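Long-range contacts in Dye type peroxidase A (Streptomyces lividans 1326, PDB 6GZW), which probably uses its haem and hydrogen peroxide to oxidise dyes and related substrates, as other dye-decolourising peroxidases do: residues 32-38 against 152-158; 87-92 against 124-128; 225-231 against 314-320. All coordinates share one frame; numbering follows the deposited sequence.

Interaction 1 (32-38 against 152-158)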
loop_
_atom_site.group_PDB
_atom_site.type_symbol
_atom_site.label_atom_id
_atom_site.label_comp_id
_atom_site.label_asym_id
_atom_site.label_seq_id
_atom_site.Cartn_x
_atom_site.Cartn_y
_atom_site.Cartn_z
ATOM N N LEU A 32 -5.040 1.866 -9.744
ATOM C CA LEU A 32 -5.465 2.380 -11.047
ATOM C C LEU A 32 -4.815 1.502 -12.100
ATOM O O LEU A 32 -3.642 1.177 -11.972
ATOM C CB LEU A 32 -5.015 3.809 -11.263
ATOM C CG LEU A 32 -5.349 4.852 -10.189
ATOM C CD1 LEU A 32 -4.967 6.263 -10.621
ATOM C CD2 LEU A 32 -6.816 4.795 -9.784
ATOM N N VAL A 33 -5.556 1.106 -13.137
ATOM C CA VAL A 33 -4.984 0.256 -14.169
ATOM C C VAL A 33 -5.552 0.681 -15.521
ATOM O O VAL A 33 -6.708 1.081 -15.591
ATOM C CB VAL A 33 -5.228 -1.231 -13.831
ATOM C CG1 VAL A 33 -6.684 -1.519 -13.551
ATOM C CG2 VAL A 33 -4.642 -2.165 -14.873
ATOM N N ALA A 34 -4.699 0.706 -16.545
ATOM C CA ALA A 34 -5.111 0.913 -17.912
ATOM C C ALA A 34 -4.864 -0.359 -18.709
ATOM O O ALA A 34 -3.862 -1.047 -18.490
ATOM C CB ALA A 34 -4.365 2.097 -18.513
ATOM N N PHE A 35 -5.779 -0.663 -19.636
ATOM C CA PHE A 35 -5.677 -1.807 -20.524
ATOM C C PHE A 35 -5.687 -1.333 -21.978
ATOM O O PHE A 35 -6.386 -0.347 -22.280
ATOM C CB PHE A 35 -6.867 -2.755 -20.327
ATOM C CG PHE A 35 -6.927 -3.411 -18.985
ATOM C CD1 PHE A 35 -7.571 -2.783 -17.929
ATOM C CD2 PHE A 35 -6.414 -4.689 -18.768
ATOM C CE1 PHE A 35 -7.675 -3.362 -16.677
ATOM C CE2 PHE A 35 -6.515 -5.281 -17.495
ATOM C CZ PHE A 35 -7.140 -4.607 -16.449
ATOM N N ASP A 36 -4.935 -2.006 -22.840
ATOM C CA ASP A 36 -5.074 -1.856 -24.293
ATOM C C ASP A 36 -5.709 -3.075 -24.909
ATOM O O ASP A 36 -5.365 -4.216 -24.583
ATOM C CB ASP A 36 -3.732 -1.602 -24.971
ATOM C CG ASP A 36 -3.192 -0.211 -24.686
ATOM O OD1 ASP A 36 -3.992 0.717 -24.494
ATOM O OD2 ASP A 36 -1.956 -0.046 -24.706
ATOM N N LEU A 37 -6.647 -2.851 -25.807
ATOM C CA LEU A 37 -7.260 -3.973 -26.519
ATOM C C LEU A 37 -6.224 -4.755 -27.323
ATOM O O LEU A 37 -5.318 -4.182 -27.925
ATOM C CB LEU A 37 -8.379 -3.455 -27.435
ATOM C CG LEU A 37 -9.623 -2.930 -26.722
ATOM C CD1 LEU A 37 -10.490 -2.201 -27.725
ATOM C CD2 LEU A 37 -10.418 -4.025 -26.083
ATOM N N ALA A 38 -6.357 -6.072 -27.270
ATOM C CA ALA A 38 -5.494 -6.963 -27.998
ATOM C C ALA A 38 -5.869 -6.971 -29.483
ATOM O O ALA A 38 -6.983 -6.612 -29.865
ATOM C CB ALA A 38 -5.624 -8.369 -27.424
ATOM N N ALA A 152 -8.719 -10.538 -24.458
ATOM C CA ALA A 152 -9.278 -9.311 -25.035
ATOM C C ALA A 152 -8.413 -8.071 -24.829
ATOM O O ALA A 152 -8.490 -7.150 -25.627
ATOM C CB ALA A 152 -10.675 -9.056 -24.496
ATOM N N ALA A 153 -7.626 -8.025 -23.757
ATOM C CA ALA A 153 -6.843 -6.828 -23.460
ATOM C C ALA A 153 -5.627 -7.174 -22.621
ATOM O O ALA A 153 -5.597 -8.251 -22.013
ATOM C CB ALA A 153 -7.706 -5.805 -22.748
ATOM N N ARG A 154 -4.611 -6.314 -22.692
ATOM C CA ARG A 154 -3.375 -6.461 -21.908
ATOM C C ARG A 154 -3.297 -5.265 -20.965
ATOM O O ARG A 154 -3.819 -4.181 -21.287
ATOM C CB ARG A 154 -2.096 -6.525 -22.792
ATOM C CG ARG A 154 -1.752 -5.260 -23.580
ATOM C CD ARG A 154 -0.458 -5.340 -24.370
ATOM N NE ARG A 154 0.668 -5.556 -23.454
ATOM C CZ ARG A 154 1.393 -4.614 -22.837
ATOM N NH1 ARG A 154 1.193 -3.312 -23.026
ATOM N NH2 ARG A 154 2.346 -4.993 -21.987
ATOM N N VAL A 155 -2.655 -5.461 -19.813
ATOM C CA VAL A 155 -2.331 -4.363 -18.904
ATOM C C VAL A 155 -1.306 -3.476 -19.575
ATOM O O VAL A 155 -0.194 -3.913 -19.926
ATOM C CB VAL A 155 -1.790 -4.887 -17.562
ATOM C CG1 VAL A 155 -1.304 -3.752 -16.662
ATOM C CG2 VAL A 155 -2.856 -5.702 -16.863
ATOM N N ARG A 156 -1.692 -2.221 -19.767
ATOM C CA ARG A 156 -0.791 -1.204 -20.290
ATOM C C ARG A 156 0.050 -0.598 -19.157
ATOM O O ARG A 156 1.256 -0.454 -19.274
ATOM C CB ARG A 156 -1.608 -0.106 -20.997
ATOM C CG ARG A 156 -0.759 0.987 -21.612
ATOM C CD ARG A 156 -1.603 2.107 -22.210
ATOM N NE ARG A 156 -0.702 3.139 -22.705
ATOM C CZ ARG A 156 -0.021 3.087 -23.841
ATOM N NH1 ARG A 156 -0.205 2.080 -24.695
ATOM N NH2 ARG A 156 0.832 4.055 -24.131
ATOM N N TRP A 157 -0.618 -0.224 -18.082
ATOM C CA TRP A 157 0.051 0.332 -16.895
ATOM C C TRP A 157 -0.803 0.132 -15.658
ATOM O O TRP A 157 -2.006 -0.087 -15.739
ATOM C CB TRP A 157 0.460 1.807 -17.054
ATOM C CG TRP A 157 -0.608 2.805 -17.352
ATOM C CD1 TRP A 157 -0.895 3.330 -18.555
ATOM C CD2 TRP A 157 -1.494 3.447 -16.411
ATOM N NE1 TRP A 157 -1.915 4.256 -18.449
ATOM C CE2 TRP A 157 -2.296 4.350 -17.137
ATOM C CE3 TRP A 157 -1.688 3.348 -15.036
ATOM C CZ2 TRP A 157 -3.283 5.123 -16.534
ATOM C CZ3 TRP A 157 -2.662 4.112 -14.435
ATOM C CH2 TRP A 157 -3.458 4.992 -15.192
ATOM N N GLN A 158 -0.158 0.147 -14.506
ATOM C CA GLN A 158 -0.884 -0.054 -13.252
ATOM C C GLN A 158 -0.129 0.614 -12.130
ATOM O O GLN A 158 1.133 0.503 -12.059
ATOM C CB GLN A 158 -1.101 -1.545 -12.977
ATOM C CG GLN A 158 -2.086 -1.843 -11.833
ATOM C CD GLN A 158 -1.404 -1.978 -10.495
ATOM O OE1 GLN A 158 -0.535 -2.810 -10.347
ATOM N NE2 GLN A 158 -1.839 -1.213 -9.506
HETATM O O HOH W 1 -0.207 -1.887 -25.112
#
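A classic beta bulge sets two residues, Arg156 and Trp157, opposite the single Ala34 in an otherwise regular antiparallel pair. The evidence lies at Ala34 O, which accepts the N-H of Arg156 at 2.8 Å and, weakly, that of Trp157 with its N 3.4 Å away. Beyond the bulge the register slips by one: Val33 pairs with Gln158, but Phe35 with Val155. The indole of Trp157 folds back over its partner, because CG sits between the backbone N and the carbonyl carbon (chi1 59°). Ala34 CB then lies over one ring face, 3.4 Å from the centroid of the five-membered ring and 20° off its normal, a CH-pi contact; the Trp157 NE1 proton goes to Asn123 O. The extended chain of Arg156 lies across Asp36, and its NH1 forms a salt bridge of 2.8 Å with Asp36 OD2. The bond uses the syn lone pair and lies in the guanidinium plane, though the two planes stand 55° apart. A water 2.6 Å from Asp36 OD2 donates to it and accepts from Arg154 NH1, while Asp36 OD1 takes the N-H of Asp125; these partners probably keep the carboxylate ionised. Arg154 NH2 donates to Ala312 O of the second subunit. Away from the charges, Phe35 CE2 meets Val155 CG2 at 3.7 Å and Val33 CB meets Gln158 CG at 3.8 Å. Helix 135-149 packs against this apolar side through Leu142, Gln146 and Ala149. Backbone bonds between Phe35 and Leu126 place strand 126-132 on the other flank of 29-37.

Interaction 2 (87-92 against 124-128)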
loop_
_atom_site.group_PDB
_atom_site.type_symbol
_atom_site.label_atom_id
_atom_site.label_comp_id
_atom_site.label_asym_id
_atom_site.label_seq_id
_atom_site.Cartn_x
_atom_site.Cartn_y
_atom_site.Cartn_z
ATOM N N GLY A 87 -13.600 3.532 -17.413
ATOM C CA GLY A 87 -13.563 4.585 -18.436
ATOM C C GLY A 87 -12.956 4.141 -19.753
ATOM O O GLY A 87 -12.313 3.089 -19.831
ATOM N N PHE A 88 -13.178 4.960 -20.785
ATOM C CA PHE A 88 -12.686 4.746 -22.137
ATOM C C PHE A 88 -11.788 5.909 -22.563
ATOM O O PHE A 88 -12.164 7.085 -22.375
ATOM C CB PHE A 88 -13.863 4.642 -23.133
ATOM C CG PHE A 88 -14.853 3.589 -22.785
ATOM C CD1 PHE A 88 -15.839 3.828 -21.837
ATOM C CD2 PHE A 88 -14.771 2.328 -23.354
ATOM C CE1 PHE A 88 -16.742 2.846 -21.470
ATOM C CE2 PHE A 88 -15.664 1.346 -22.998
ATOM C CZ PHE A 88 -16.651 1.593 -22.060
ATOM N N GLY A 89 -10.641 5.607 -23.157
ATOM C CA GLY A 89 -9.697 6.622 -23.610
ATOM C C GLY A 89 -9.978 6.974 -25.066
ATOM O O GLY A 89 -10.715 6.251 -25.755
ATOM N N HIS A 90 -9.353 8.061 -25.509
ATOM C CA HIS A 90 -9.408 8.513 -26.901
ATOM C C HIS A 90 -9.105 7.385 -27.886
ATOM O O HIS A 90 -9.857 7.198 -28.866
ATOM C CB HIS A 90 -8.446 9.691 -27.087
ATOM C CG HIS A 90 -8.474 10.312 -28.446
ATOM N ND1 HIS A 90 -7.750 9.812 -29.506
ATOM C CD2 HIS A 90 -9.069 11.443 -28.892
ATOM C CE1 HIS A 90 -7.935 10.589 -30.561
ATOM N NE2 HIS A 90 -8.726 11.590 -30.213
ATOM N N SER A 91 -8.059 6.600 -27.604
ATOM C CA SER A 91 -7.609 5.540 -28.506
ATOM C C SER A 91 -8.624 4.417 -28.688
ATOM O O SER A 91 -8.639 3.767 -29.717
ATOM C CB SER A 91 -6.269 4.977 -28.028
ATOM O OG SER A 91 -6.384 4.508 -26.700
ATOM N N PHE A 92 -9.486 4.189 -27.699
ATOM C CA PHE A 92 -10.467 3.105 -27.772
ATOM C C PHE A 92 -11.335 3.113 -29.045
ATOM O O PHE A 92 -11.643 2.048 -29.614
ATOM C CB PHE A 92 -11.380 3.191 -26.555
ATOM C CG PHE A 92 -12.429 2.114 -26.487
ATOM C CD1 PHE A 92 -12.143 0.870 -25.920
ATOM C CD2 PHE A 92 -13.727 2.337 -26.966
ATOM C CE1 PHE A 92 -13.123 -0.125 -25.840
ATOM C CE2 PHE A 92 -14.689 1.342 -26.898
ATOM C CZ PHE A 92 -14.389 0.109 -26.339
ATOM N N GLY A 124 -4.193 4.963 -22.770
ATOM C CA GLY A 124 -4.727 3.599 -22.787
ATOM C C GLY A 124 -6.115 3.562 -23.356
ATOM O O GLY A 124 -6.843 4.547 -23.302
ATOM N N ASP A 125 -6.495 2.398 -23.896
ATOM C CA ASP A 125 -7.865 2.236 -24.396
ATOM C C ASP A 125 -8.908 2.263 -23.294
ATOM O O ASP A 125 -10.002 2.849 -23.489
ATOM C CB ASP A 125 -8.021 0.923 -25.176
ATOM C CG ASP A 125 -7.177 0.861 -26.474
ATOM O OD1 ASP A 125 -6.881 1.927 -27.099
ATOM O OD2 ASP A 125 -6.798 -0.295 -26.850
ATOM N N LEU A 126 -8.599 1.625 -22.152
ATOM C CA LEU A 126 -9.559 1.415 -21.073
ATOM C C LEU A 126 -8.913 1.723 -19.736
ATOM O O LEU A 126 -7.736 1.405 -19.542
ATOM C CB LEU A 126 -10.038 -0.033 -21.048
ATOM C CG LEU A 126 -10.887 -0.476 -22.239
ATOM C CD1 LEU A 126 -10.954 -1.987 -22.285
ATOM C CD2 LEU A 126 -12.281 0.146 -22.174
ATOM N N TRP A 127 -9.682 2.284 -18.818
ATOM C CA TRP A 127 -9.175 2.575 -17.465
ATOM C C TRP A 127 -10.098 1.976 -16.434
ATOM O O TRP A 127 -11.310 2.013 -16.588
ATOM C CB TRP A 127 -9.113 4.085 -17.309
ATOM C CG TRP A 127 -8.673 4.630 -15.980
ATOM C CD1 TRP A 127 -7.390 4.677 -15.463
ATOM C CD2 TRP A 127 -9.522 5.248 -15.008
ATOM N NE1 TRP A 127 -7.412 5.308 -14.250
ATOM C CE2 TRP A 127 -8.698 5.672 -13.943
ATOM C CE3 TRP A 127 -10.902 5.519 -14.951
ATOM C CZ2 TRP A 127 -9.214 6.344 -12.813
ATOM C CZ3 TRP A 127 -11.424 6.170 -13.814
ATOM C CH2 TRP A 127 -10.579 6.596 -12.774
ATOM N N VAL A 128 -9.522 1.388 -15.374
ATOM C CA VAL A 128 -10.305 0.955 -14.231
ATOM C C VAL A 128 -9.701 1.525 -12.965
ATOM O O VAL A 128 -8.465 1.480 -12.790
ATOM C CB VAL A 128 -10.343 -0.593 -14.108
ATOM C CG1 VAL A 128 -11.327 -0.992 -13.016
ATOM C CG2 VAL A 128 -10.709 -1.214 -15.442
HETATM O O HOH W 2 -3.989 5.266 -25.655
#
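Leu126 packs against two phenylalanines at once: its CD2 methyl is 3.5 Å from Phe88 CD2 and 3.8 Å from Phe92 CE1. The Phe88 and Leu126 side chains run side by side, whereas Phe92 turns the face of its ring to Phe88 CD2. This tight part continues along the backbone, where Gly87 and Trp127 exchange two hydrogen bonds and Gly89 N reaches Asp125 O at 2.9 Å. Gly89 needs to lack a side chain, since a beta carbon would run into Gly124 O. The other side is polar and hydrated. Ser91 OG donates to the anti side of Asp125 OD1 at 2.7 Å, and a water links Ser91 OG with Gly124 N. Asp125 OD1 also forms a salt bridge with Arg95, and OD2 accepts the N-H of Leu37. Replacing Asp125 by alanine removes the carboxylate and would probably leave Arg95 without this counter-charge, and Ser91 OG and Leu37 N without this acceptor. In the pairing with strand 29-37, Asp125 and Leu126 share Phe35 as partner, a second bulge, at the start of strand 126-132. That strand pairs with 83-89 as the third and second strands of a ferredoxin-like beta-alpha-beta-beta-alpha-beta domain.

Interaction 3 (225-231 against 314-320). With HEM (protoporphyrin IX containing Fe), chain C.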
loop_
_atom_site.group_PDB
_atom_site.type_symbol
_atom_site.label_atom_id
_atom_site.label_comp_id
_atom_site.label_asym_id
_atom_site.label_seq_id
_atom_site.Cartn_x
_atom_site.Cartn_y
_atom_site.Cartn_z
ATOM N N ARG A 225 -0.051 11.339 -12.577
ATOM C CA ARG A 225 0.901 10.802 -11.630
ATOM C C ARG A 225 1.863 11.965 -11.375
ATOM O O ARG A 225 2.714 12.243 -12.209
ATOM C CB ARG A 225 1.650 9.583 -12.190
ATOM C CG ARG A 225 2.626 8.949 -11.193
ATOM C CD ARG A 225 3.526 7.940 -11.884
ATOM N NE ARG A 225 4.474 7.306 -10.966
ATOM C CZ ARG A 225 4.160 6.328 -10.109
ATOM N NH1 ARG A 225 2.913 5.886 -10.011
ATOM N NH2 ARG A 225 5.090 5.804 -9.324
ATOM N N ILE A 226 1.739 12.601 -10.202
ATOM C CA ILE A 226 2.528 13.785 -9.912
ATOM C C ILE A 226 3.516 13.438 -8.812
ATOM O O ILE A 226 3.129 13.228 -7.663
ATOM C CB ILE A 226 1.642 14.967 -9.480
ATOM C CG1 ILE A 226 0.514 15.193 -10.484
ATOM C CG2 ILE A 226 2.489 16.219 -9.341
ATOM C CD1 ILE A 226 -0.431 16.302 -10.082
ATOM N N ARG A 227 4.804 13.374 -9.170
ATOM C CA ARG A 227 5.822 13.106 -8.200
ATOM C C ARG A 227 6.029 14.333 -7.362
ATOM O O ARG A 227 6.008 15.453 -7.869
ATOM C CB ARG A 227 7.143 12.712 -8.870
ATOM C CG ARG A 227 8.261 12.406 -7.875
ATOM C CD ARG A 227 9.331 11.522 -8.478
ATOM N NE ARG A 227 10.103 12.196 -9.529
ATOM C CZ ARG A 227 11.185 12.930 -9.320
ATOM N NH1 ARG A 227 11.641 13.172 -8.099
ATOM N NH2 ARG A 227 11.825 13.442 -10.365
ATOM N N MET A 228 6.145 14.145 -6.070
ATOM C CA MET A 228 6.498 15.248 -5.202
ATOM C C MET A 228 8.003 15.285 -5.025
ATOM O O MET A 228 8.600 14.309 -4.671
ATOM C CB MET A 228 5.804 15.136 -3.857
ATOM C CG MET A 228 4.301 15.350 -3.925
ATOM S SD MET A 228 3.490 14.755 -2.434
ATOM C CE MET A 228 1.955 15.646 -2.594
ATOM N N LEU A 229 8.612 16.450 -5.224
ATOM C CA LEU A 229 10.053 16.614 -5.059
ATOM C C LEU A 229 10.303 16.855 -3.577
ATOM O O LEU A 229 10.708 17.933 -3.147
ATOM C CB LEU A 229 10.583 17.783 -5.930
ATOM C CG LEU A 229 10.327 17.611 -7.436
ATOM C CD1 LEU A 229 11.011 18.714 -8.226
ATOM C CD2 LEU A 229 10.757 16.266 -7.973
ATOM N N LEU A 230 10.155 15.773 -2.815
ATOM C CA LEU A 230 10.202 15.845 -1.363
ATOM C C LEU A 230 11.574 16.267 -0.830
ATOM O O LEU A 230 11.671 16.943 0.208
ATOM C CB LEU A 230 9.789 14.494 -0.763
ATOM C CG LEU A 230 8.343 14.056 -1.003
ATOM C CD1 LEU A 230 8.131 12.692 -0.393
ATOM C CD2 LEU A 230 7.329 15.057 -0.431
ATOM N N ASP A 231 12.640 15.891 -1.553
ATOM C CA ASP A 231 14.009 16.270 -1.141
ATOM C C ASP A 231 14.138 17.795 -1.119
ATOM O O ASP A 231 14.764 18.343 -0.223
ATOM C CB ASP A 231 15.085 15.651 -2.053
ATOM C CG ASP A 231 15.271 14.154 -1.839
ATOM O OD1 ASP A 231 14.796 13.622 -0.819
ATOM O OD2 ASP A 231 15.901 13.503 -2.706
ATOM N N GLY A 314 18.692 7.389 -4.197
ATOM C CA GLY A 314 18.000 7.795 -2.952
ATOM C C GLY A 314 16.802 8.721 -3.091
ATOM O O GLY A 314 16.320 9.245 -2.094
ATOM N N VAL A 315 16.290 8.902 -4.308
ATOM C CA VAL A 315 15.186 9.832 -4.545
ATOM C C VAL A 315 13.895 9.039 -4.419
ATOM O O VAL A 315 13.746 7.994 -5.075
ATOM C CB VAL A 315 15.264 10.486 -5.945
ATOM C CG1 VAL A 315 14.116 11.464 -6.137
ATOM C CG2 VAL A 315 16.592 11.220 -6.095
ATOM N N PRO A 316 12.945 9.522 -3.610
ATOM C CA PRO A 316 11.714 8.717 -3.485
ATOM C C PRO A 316 10.798 8.861 -4.678
ATOM O O PRO A 316 10.502 9.977 -5.125
ATOM C CB PRO A 316 11.058 9.271 -2.218
ATOM C CG PRO A 316 11.538 10.683 -2.127
ATOM C CD PRO A 316 12.938 10.673 -2.683
ATOM N N ASP A 317 10.322 7.733 -5.186
ATOM C CA ASP A 317 9.284 7.744 -6.222
ATOM C C ASP A 317 7.932 7.813 -5.534
ATOM O O ASP A 317 7.211 6.820 -5.417
ATOM C CB ASP A 317 9.398 6.524 -7.133
ATOM C CG ASP A 317 8.474 6.623 -8.327
ATOM O OD1 ASP A 317 7.992 7.732 -8.611
ATOM O OD2 ASP A 317 8.227 5.616 -8.970
ATOM N N ALA A 318 7.597 9.026 -5.077
ATOM C CA ALA A 318 6.462 9.240 -4.177
ATOM C C ALA A 318 5.750 10.502 -4.579
ATOM O O ALA A 318 6.366 11.439 -5.083
ATOM C CB ALA A 318 6.915 9.340 -2.750
ATOM N N GLY A 319 4.452 10.546 -4.321
ATOM C CA GLY A 319 3.695 11.704 -4.738
ATOM C C GLY A 319 2.200 11.514 -4.613
ATOM O O GLY A 319 1.701 10.908 -3.658
ATOM N N LEU A 320 1.486 12.056 -5.596
ATOM C CA LEU A 320 0.016 12.023 -5.610
ATOM C C LEU A 320 -0.483 11.478 -6.917
ATOM O O LEU A 320 -0.032 11.928 -7.988
ATOM C CB LEU A 320 -0.499 13.457 -5.453
ATOM C CG LEU A 320 -1.999 13.618 -5.141
ATOM C CD1 LEU A 320 -2.324 13.192 -3.738
ATOM C CD2 LEU A 320 -2.380 15.085 -5.361
HETATM C CHA HEM C . -6.485 22.888 -3.653
HETATM C CHB HEM C . -2.303 20.523 -3.053
HETATM C CHC HEM C . -2.239 19.563 -7.814
HETATM C CHD HEM C . -6.397 21.914 -8.391
HETATM C C1A HEM C . -5.367 22.337 -3.082
HETATM C C2A HEM C . -5.011 22.476 -1.707
HETATM C C3A HEM C . -3.838 21.813 -1.555
HETATM C C4A HEM C . -3.462 21.271 -2.828
HETATM C CMA HEM C . -3.042 21.621 -0.286
HETATM C CAA HEM C . -5.774 23.227 -0.624
HETATM C CBA HEM C . -6.811 22.442 0.164
HETATM C CGA HEM C . -7.982 22.074 -0.684
HETATM O O1A HEM C . -8.936 22.868 -0.905
HETATM O O2A HEM C . -8.020 20.932 -1.226
HETATM C C1B HEM C . -1.933 20.029 -4.317
HETATM C C2B HEM C . -0.788 19.213 -4.554
HETATM C C3B HEM C . -0.734 18.929 -5.882
HETATM C C4B HEM C . -1.928 19.603 -6.476
HETATM C CMB HEM C . 0.209 18.791 -3.518
HETATM C CAB HEM C . 0.197 18.056 -6.628
HETATM C CBB HEM C . 0.856 17.041 -6.094
HETATM C C1C HEM C . -3.332 20.154 -8.408
HETATM C C2C HEM C . -3.626 20.096 -9.795
HETATM C C3C HEM C . -4.813 20.788 -9.962
HETATM C C4C HEM C . -5.243 21.226 -8.658
HETATM C CMC HEM C . -2.815 19.460 -10.881
HETATM C CAC HEM C . -5.563 21.108 -11.201
HETATM C CBC HEM C . -5.084 21.170 -12.453
HETATM C C1D HEM C . -6.747 22.298 -7.091
HETATM C C2D HEM C . -8.035 22.976 -6.852
HETATM C C3D HEM C . -8.070 23.256 -5.535
HETATM C C4D HEM C . -6.784 22.733 -4.988
HETATM C CMD HEM C . -9.128 23.269 -7.876
HETATM C CAD HEM C . -9.202 23.963 -4.807
HETATM C CBD HEM C . -9.096 25.488 -4.910
HETATM C CGD HEM C . -10.265 26.142 -4.242
HETATM O O1D HEM C . -10.184 26.529 -3.043
HETATM O O2D HEM C . -11.328 26.274 -4.883
HETATM N NA HEM C . -4.365 21.683 -3.782
HETATM N NB HEM C . -2.551 20.248 -5.484
HETATM N NC HEM C . -4.267 20.879 -7.748
HETATM N ND HEM C . -5.990 22.253 -5.980
HETATM FE FE HEM C . -4.316 21.314 -5.741
HETATM O O HOH W 3 6.688 9.125 -10.148
HETATM O O HOH W 4 10.786 12.672 -5.352
HETATM O O HOH W 5 15.757 11.235 -0.318
HETATM O O HOH W 6 -5.270 19.595 -5.482
#
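Arg227 NH1, Met228 O and Pro316 O grip one water between the segments, at 2.9, 2.8 and 2.7 Å from its oxygen. The water accepts from the arginine, near the guanidinium plane, and donates to both carbonyls. Arg227 reaches it by a bend at chi3 (68°), while its NE forms a salt bridge with Glu353. A second charged link joins Arg225 NH2 to Asp317 OD2 at 3.2 Å; it lies in the guanidinium plane but meets the carboxylate from above, the two planes being 64° apart. Asp308 is the stronger partner of that NH2, and Tyr306 makes a cation-pi contact with Arg225. The short segments 225-228 and 316-320 are far from ideally antiparallel, with 118° between their N-to-C directions, yet Ile226 and Leu320 exchange two backbone hydrogen bonds and Met228 N donates to Ala318 O at 2.9 Å. Gly319 lets the strands come close, because a beta carbon there would strike Ile226 O. Met228 SD lies 3.8 Å from Gly319 CA. Beyond it, Met228 CE touches the haem methyl carbon CMB at 3.7 Å, and Ile226 CG2 meets the vinyl carbon CBB at 3.7 Å, with Leu320 CD2 near the same vinyl. At the far end Asp231 OD1 accepts from a water shared with Gly314 O and forms a salt bridge with Arg143 of the second subunit. The chemistry thus divides, consistent with an apolar end that buries the vinyl and methyl edge of the haem and a charged, hydrated end that serves the contact between subunits.

All three contacts pair neighbouring strands of one antiparallel sheet. Interactions 1 and 2 lie in its N-terminal half, with centres 9 Å apart; strands 29-37 and 126-132 are adjacent, and Val33 O and Val128 N, 2.8 Å apart, probably form a hydrogen bond joining the two. Along the chain, 87-92 and 124-128 both fall between 32-38 and 152-158. Interaction 3 follows in the C-terminal Dyp-type region; its centre is about 25 Å from that of interaction 1 and 26 Å from that of interaction 2, and it touches neither. Interaction 3 borders the haem, and interactions 1 and 3 both touch the second subunit. The shared sheet probably ties the N-terminal and C-terminal regions into one body.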